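Local coordinates for protein NADPH Quinone Oxidoreductase (Streptococcus mutans, PDB 4F8Y) that probably catalyses the FAD-dependent reduction of quinones such as menadione with NADPH as electron donor, working as a dimer of subunits with a flavodoxin-like fold, at residues A[35-47]-A[89-101]. Sequence-based numbering, arbitrary orientation.
Sequences TLDLYAEHFDPVL and PAILKGFIDRVFV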
loop_
_atom_site.group_PDB
_atom_site.type_symbol
_atom_site.label_atom_id
_atom_site.label_comp_id
_atom_site.label_asym_id
_atom_site.label_seq_id
_atom_site.Cartn_x
_atom_site.Cartn_y
_atom_site.Cartn_z
ATOM N N THR A 35 -6.447 -10.725 -18.097
ATOM C CA THR A 35 -5.528 -10.735 -16.964
ATOM C C THR A 35 -4.500 -9.599 -17.073
ATOM O O THR A 35 -3.868 -9.399 -18.119
ATOM C CB THR A 35 -4.799 -12.103 -16.827
ATOM O OG1 THR A 35 -5.754 -13.151 -16.590
ATOM C CG2 THR A 35 -3.793 -12.064 -15.679
ATOM N N LEU A 36 -4.357 -8.849 -15.989
ATOM C CA LEU A 36 -3.356 -7.804 -15.908
ATOM C C LEU A 36 -2.277 -8.227 -14.898
ATOM O O LEU A 36 -2.449 -8.124 -13.679
ATOM C CB LEU A 36 -4.009 -6.476 -15.517
ATOM C CG LEU A 36 -3.071 -5.312 -15.259
ATOM C CD1 LEU A 36 -2.187 -5.080 -16.470
ATOM C CD2 LEU A 36 -3.882 -4.075 -14.886
ATOM N N ASP A 37 -1.177 -8.747 -15.423
ATOM C CA ASP A 37 -0.036 -9.110 -14.604
ATOM C C ASP A 37 0.815 -7.847 -14.428
ATOM O O ASP A 37 1.601 -7.476 -15.314
ATOM C CB ASP A 37 0.741 -10.235 -15.298
ATOM C CG ASP A 37 1.811 -10.855 -14.417
ATOM O OD1 ASP A 37 2.371 -10.167 -13.545
ATOM O OD2 ASP A 37 2.117 -12.042 -14.620
ATOM N N LEU A 38 0.631 -7.164 -13.300
ATOM C CA LEU A 38 1.331 -5.901 -13.068
ATOM C C LEU A 38 2.857 -6.070 -13.162
ATOM O O LEU A 38 3.557 -5.201 -13.694
ATOM C CB LEU A 38 0.921 -5.293 -11.719
ATOM C CG LEU A 38 -0.552 -4.929 -11.551
ATOM C CD1 LEU A 38 -0.815 -4.421 -10.145
ATOM C CD2 LEU A 38 -0.978 -3.915 -12.592
ATOM N N TYR A 39 3.368 -7.193 -12.660
ATOM C CA TYR A 39 4.807 -7.458 -12.686
ATOM C C TYR A 39 5.324 -7.749 -14.095
ATOM O O TYR A 39 6.392 -7.279 -14.487
ATOM C CB TYR A 39 5.169 -8.598 -11.724
ATOM C CG TYR A 39 5.509 -8.121 -10.326
ATOM C CD1 TYR A 39 6.809 -7.766 -9.999
ATOM C CD2 TYR A 39 4.532 -8.016 -9.340
ATOM C CE1 TYR A 39 7.133 -7.320 -8.731
ATOM C CE2 TYR A 39 4.844 -7.578 -8.069
ATOM C CZ TYR A 39 6.151 -7.227 -7.769
ATOM O OH TYR A 39 6.491 -6.783 -6.506
ATOM N N ALA A 40 4.562 -8.532 -14.847
ATOM C CA ALA A 40 4.868 -8.815 -16.248
ATOM C C ALA A 40 4.739 -7.570 -17.118
ATOM O O ALA A 40 5.396 -7.469 -18.153
ATOM C CB ALA A 40 3.968 -9.927 -16.774
ATOM N N GLU A 41 3.892 -6.629 -16.693
ATOM C CA GLU A 41 3.684 -5.366 -17.406
ATOM C C GLU A 41 4.773 -4.346 -17.096
ATOM O O GLU A 41 4.843 -3.296 -17.739
ATOM C CB GLU A 41 2.316 -4.771 -17.055
ATOM C CG GLU A 41 1.143 -5.583 -17.585
ATOM C CD GLU A 41 0.620 -5.065 -18.907
ATOM O OE1 GLU A 41 0.053 -3.959 -18.911
ATOM O OE2 GLU A 41 0.760 -5.757 -19.937
ATOM N N HIS A 42 5.622 -4.669 -16.122
ATOM C CA HIS A 42 6.625 -3.737 -15.604
ATOM C C HIS A 42 5.940 -2.442 -15.167
ATOM O O HIS A 42 6.460 -1.337 -15.390
ATOM C CB HIS A 42 7.707 -3.419 -16.644
ATOM C CG HIS A 42 8.011 -4.548 -17.583
ATOM N ND1 HIS A 42 8.616 -5.719 -17.173
ATOM C CD2 HIS A 42 7.813 -4.673 -18.918
ATOM C CE1 HIS A 42 8.763 -6.521 -18.215
ATOM N NE2 HIS A 42 8.288 -5.909 -19.285
ATOM N N PHE A 43 4.767 -2.582 -14.552
ATOM C CA PHE A 43 3.977 -1.433 -14.121
ATOM C C PHE A 43 4.779 -0.509 -13.205
ATOM O O PHE A 43 5.412 -0.953 -12.240
ATOM C CB PHE A 43 2.685 -1.882 -13.432
ATOM C CG PHE A 43 1.732 -0.757 -13.140
ATOM C CD1 PHE A 43 0.954 -0.216 -14.145
ATOM C CD2 PHE A 43 1.608 -0.245 -11.858
ATOM C CE1 PHE A 43 0.073 0.833 -13.880
ATOM C CE2 PHE A 43 0.738 0.796 -11.585
ATOM C CZ PHE A 43 -0.033 1.335 -12.596
ATOM N N ASP A 44 4.755 0.778 -13.544
ATOM C CA ASP A 44 5.378 1.829 -12.748
ATOM C C ASP A 44 4.350 2.369 -11.748
ATOM O O ASP A 44 3.446 3.119 -12.133
ATOM C CB ASP A 44 5.878 2.943 -13.680
ATOM C CG ASP A 44 6.648 4.039 -12.951
ATOM O OD1 ASP A 44 6.752 4.000 -11.704
ATOM O OD2 ASP A 44 7.146 4.957 -13.638
ATOM N N PRO A 45 4.484 1.988 -10.461
ATOM C CA PRO A 45 3.496 2.347 -9.444
ATOM C C PRO A 45 3.699 3.739 -8.840
ATOM O O PRO A 45 2.971 4.084 -7.908
ATOM C CB PRO A 45 3.726 1.286 -8.368
ATOM C CG PRO A 45 5.178 0.982 -8.448
ATOM C CD PRO A 45 5.585 1.184 -9.890
ATOM N N VAL A 46 4.653 4.519 -9.350
ATOM C CA VAL A 46 4.979 5.827 -8.752
ATOM C C VAL A 46 4.167 6.995 -9.340
ATOM O O VAL A 46 4.449 7.471 -10.435
ATOM C CB VAL A 46 6.502 6.142 -8.824
ATOM C CG1 VAL A 46 6.810 7.458 -8.118
ATOM C CG2 VAL A 46 7.318 5.020 -8.209
ATOM N N LEU A 47 3.162 7.444 -8.596
ATOM C CA LEU A 47 2.300 8.546 -9.017
ATOM C C LEU A 47 3.045 9.886 -8.992
ATOM O O LEU A 47 3.577 10.304 -7.954
ATOM C CB LEU A 47 1.053 8.607 -8.116
ATOM C CG LEU A 47 -0.013 9.699 -8.302
ATOM C CD1 LEU A 47 -0.852 9.458 -9.547
ATOM C CD2 LEU A 47 -0.908 9.770 -7.069
ATOM N N PRO A 89 1.031 -5.134 -2.011
ATOM C CA PRO A 89 2.398 -4.895 -2.482
ATOM C C PRO A 89 2.490 -3.503 -3.108
ATOM O O PRO A 89 1.511 -3.031 -3.688
ATOM C CB PRO A 89 2.592 -5.979 -3.548
ATOM C CG PRO A 89 1.713 -7.084 -3.113
ATOM C CD PRO A 89 0.512 -6.438 -2.463
ATOM N N ALA A 90 3.645 -2.857 -2.978
ATOM C CA ALA A 90 3.836 -1.511 -3.496
ATOM C C ALA A 90 3.322 -1.322 -4.928
ATOM O O ALA A 90 2.706 -0.292 -5.224
ATOM C CB ALA A 90 5.301 -1.104 -3.401
ATOM N N ILE A 91 3.580 -2.296 -5.812
ATOM C CA ILE A 91 3.221 -2.161 -7.232
ATOM C C ILE A 91 1.708 -2.131 -7.454
ATOM O O ILE A 91 1.218 -1.445 -8.352
ATOM C CB ILE A 91 3.861 -3.264 -8.111
ATOM C CG1 ILE A 91 3.845 -2.854 -9.593
ATOM C CG2 ILE A 91 3.152 -4.589 -7.903
ATOM C CD1 ILE A 91 4.667 -3.759 -10.502
ATOM N N LEU A 92 0.967 -2.874 -6.633
ATOM C CA LEU A 92 -0.496 -2.845 -6.695
ATOM C C LEU A 92 -1.054 -1.591 -6.017
ATOM O O LEU A 92 -2.041 -1.020 -6.494
ATOM C CB LEU A 92 -1.122 -4.101 -6.078
ATOM C CG LEU A 92 -2.654 -4.055 -5.982
ATOM C CD1 LEU A 92 -3.294 -4.164 -7.362
ATOM C CD2 LEU A 92 -3.199 -5.126 -5.044
ATOM N N LYS A 93 -0.436 -1.174 -4.906
ATOM C CA LYS A 93 -0.814 0.082 -4.248
ATOM C C LYS A 93 -0.679 1.268 -5.218
ATOM O O LYS A 93 -1.523 2.161 -5.248
ATOM C CB LYS A 93 0.009 0.304 -2.980
ATOM C CG LYS A 93 -0.235 1.636 -2.272
ATOM C CD LYS A 93 -1.719 1.932 -2.106
ATOM C CE LYS A 93 -1.957 3.046 -1.104
ATOM N NZ LYS A 93 -1.366 4.346 -1.529
ATOM N N GLY A 94 0.376 1.258 -6.024
ATOM C CA GLY A 94 0.563 2.263 -7.050
ATOM C C GLY A 94 -0.410 2.123 -8.207
ATOM O O GLY A 94 -0.728 3.113 -8.874
ATOM N N PHE A 95 -0.884 0.905 -8.452
ATOM C CA PHE A 95 -1.941 0.682 -9.448
ATOM C C PHE A 95 -3.200 1.491 -9.089
ATOM O O PHE A 95 -3.787 2.174 -9.932
ATOM C CB PHE A 95 -2.263 -0.819 -9.583
ATOM C CG PHE A 95 -3.450 -1.113 -10.471
ATOM C CD1 PHE A 95 -3.344 -1.008 -11.854
ATOM C CD2 PHE A 95 -4.672 -1.488 -9.917
ATOM C CE1 PHE A 95 -4.432 -1.271 -12.673
ATOM C CE2 PHE A 95 -5.771 -1.746 -10.725
ATOM C CZ PHE A 95 -5.651 -1.638 -12.107
ATOM N N ILE A 96 -3.587 1.422 -7.820
ATOM C CA ILE A 96 -4.679 2.224 -7.280
ATOM C C ILE A 96 -4.379 3.720 -7.335
ATOM O O ILE A 96 -5.179 4.488 -7.859
ATOM C CB ILE A 96 -5.000 1.832 -5.813
ATOM C CG1 ILE A 96 -5.269 0.329 -5.703
ATOM C CG2 ILE A 96 -6.180 2.632 -5.295
ATOM C CD1 ILE A 96 -6.359 -0.155 -6.652
ATOM N N ASP A 97 -3.232 4.124 -6.787
ATOM C CA ASP A 97 -2.816 5.525 -6.779
ATOM C C ASP A 97 -2.901 6.157 -8.168
ATOM O O ASP A 97 -3.410 7.265 -8.329
ATOM C CB ASP A 97 -1.370 5.681 -6.295
ATOM C CG ASP A 97 -1.183 5.341 -4.838
ATOM O OD1 ASP A 97 -2.183 5.204 -4.100
ATOM O OD2 ASP A 97 -0.011 5.217 -4.438
ATOM N N ARG A 98 -2.377 5.465 -9.172
ATOM C CA ARG A 98 -2.239 6.074 -10.491
ATOM C C ARG A 98 -3.469 5.933 -11.383
ATOM O O ARG A 98 -3.751 6.819 -12.190
ATOM C CB ARG A 98 -1.007 5.529 -11.202
ATOM C CG ARG A 98 0.280 5.811 -10.481
ATOM C CD ARG A 98 1.422 5.480 -11.393
ATOM N NE ARG A 98 1.416 6.336 -12.576
ATOM C CZ ARG A 98 2.296 6.235 -13.563
ATOM N NH1 ARG A 98 3.238 5.303 -13.511
ATOM N NH2 ARG A 98 2.230 7.053 -14.604
ATOM N N VAL A 99 -4.197 4.829 -11.226
ATOM C CA VAL A 99 -5.359 4.523 -12.065
ATOM C C VAL A 99 -6.710 4.982 -11.466
ATOM O O VAL A 99 -7.548 5.570 -12.160
ATOM C CB VAL A 99 -5.416 3.014 -12.391
ATOM C CG1 VAL A 99 -6.645 2.688 -13.234
ATOM C CG2 VAL A 99 -4.135 2.583 -13.085
ATOM N N PHE A 100 -6.924 4.706 -10.183
ATOM C CA PHE A 100 -8.165 5.102 -9.530
ATOM C C PHE A 100 -8.091 6.563 -9.092
ATOM O O PHE A 100 -8.048 6.862 -7.901
ATOM C CB PHE A 100 -8.464 4.174 -8.343
ATOM C CG PHE A 100 -8.864 2.781 -8.758
ATOM C CD1 PHE A 100 -8.003 1.992 -9.524
ATOM C CD2 PHE A 100 -10.100 2.257 -8.392
ATOM C CE1 PHE A 100 -8.368 0.717 -9.916
ATOM C CE2 PHE A 100 -10.473 0.973 -8.785
ATOM C CZ PHE A 100 -9.605 0.205 -9.547
ATOM N N VAL A 101 -8.085 7.470 -10.067
ATOM C CA VAL A 101 -7.837 8.886 -9.797
ATOM C C VAL A 101 -9.119 9.727 -9.818
ATOM O O VAL A 101 -10.144 9.300 -10.333
ATOM C CB VAL A 101 -6.799 9.482 -10.786
ATOM C CG1 VAL A 101 -5.423 8.860 -10.572
ATOM C CG2 VAL A 101 -7.256 9.281 -12.221
HETATM O O HOH W 1 5.586 -4.412 -5.478
HETATM O O HOH W 2 1.961 5.829 -6.154
#
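The loop after edge strand 32-37 of the flavodoxin-like fold packs along helix 90-99, which lies against the parallel sheet; the contact of residues 35-47 with 89-101 is a buried apolar interface closed at one end by an arginine. F43 and I91 meet at its middle. Extended at both chi1 (-162°) and chi2, I91 carries CD1 into the bend of the loop, 3.4 Å from the carbonyl O of F43. Its CG2 lies 3.4 Å from CE2 of Y39, while CD1 sits over one face of that ring. The F43 ring reaches the helix backbone, CE2 standing 3.4 Å from F95 CA, and receives the edge of the F95 ring on its face; this T-shaped pair has centroids 5.9 Å apart and planes at 64°. From the strand side, L36 and L38 add their CD2 methyls to the F95 ring. P45 lies against G94, whose CA comes within 3.1 Å of P45 O in a CA-H...O contact. That oxygen also accepts from a water that donates to D97 OD2 as well. One turn on from G94, R98 bends at chi3 (63°) and gives NH1 to D44 O over 2.6 Å in a bent bond, the donor tilted out of the carbonyl plane and V46 O over one guanidinium face. D44 OD1 accepts from V46 N in an Asx turn. E63 forms a salt bridge with R98 NH2. L47 packs CB against R98 CG and CD1 against D97 O; both L47 and D97 touch FAD, so this end borders the FAD site. Y39 OH hydrogen-bonds to L47 O of the second subunit and accepts from a water that in turn accepts from I91 N. Helix 65-73 flanks L36 and V99 through Y67, whose ring also meets F43 edge-to-face, while L38 and L92 rest together on V6 of strand 2-7.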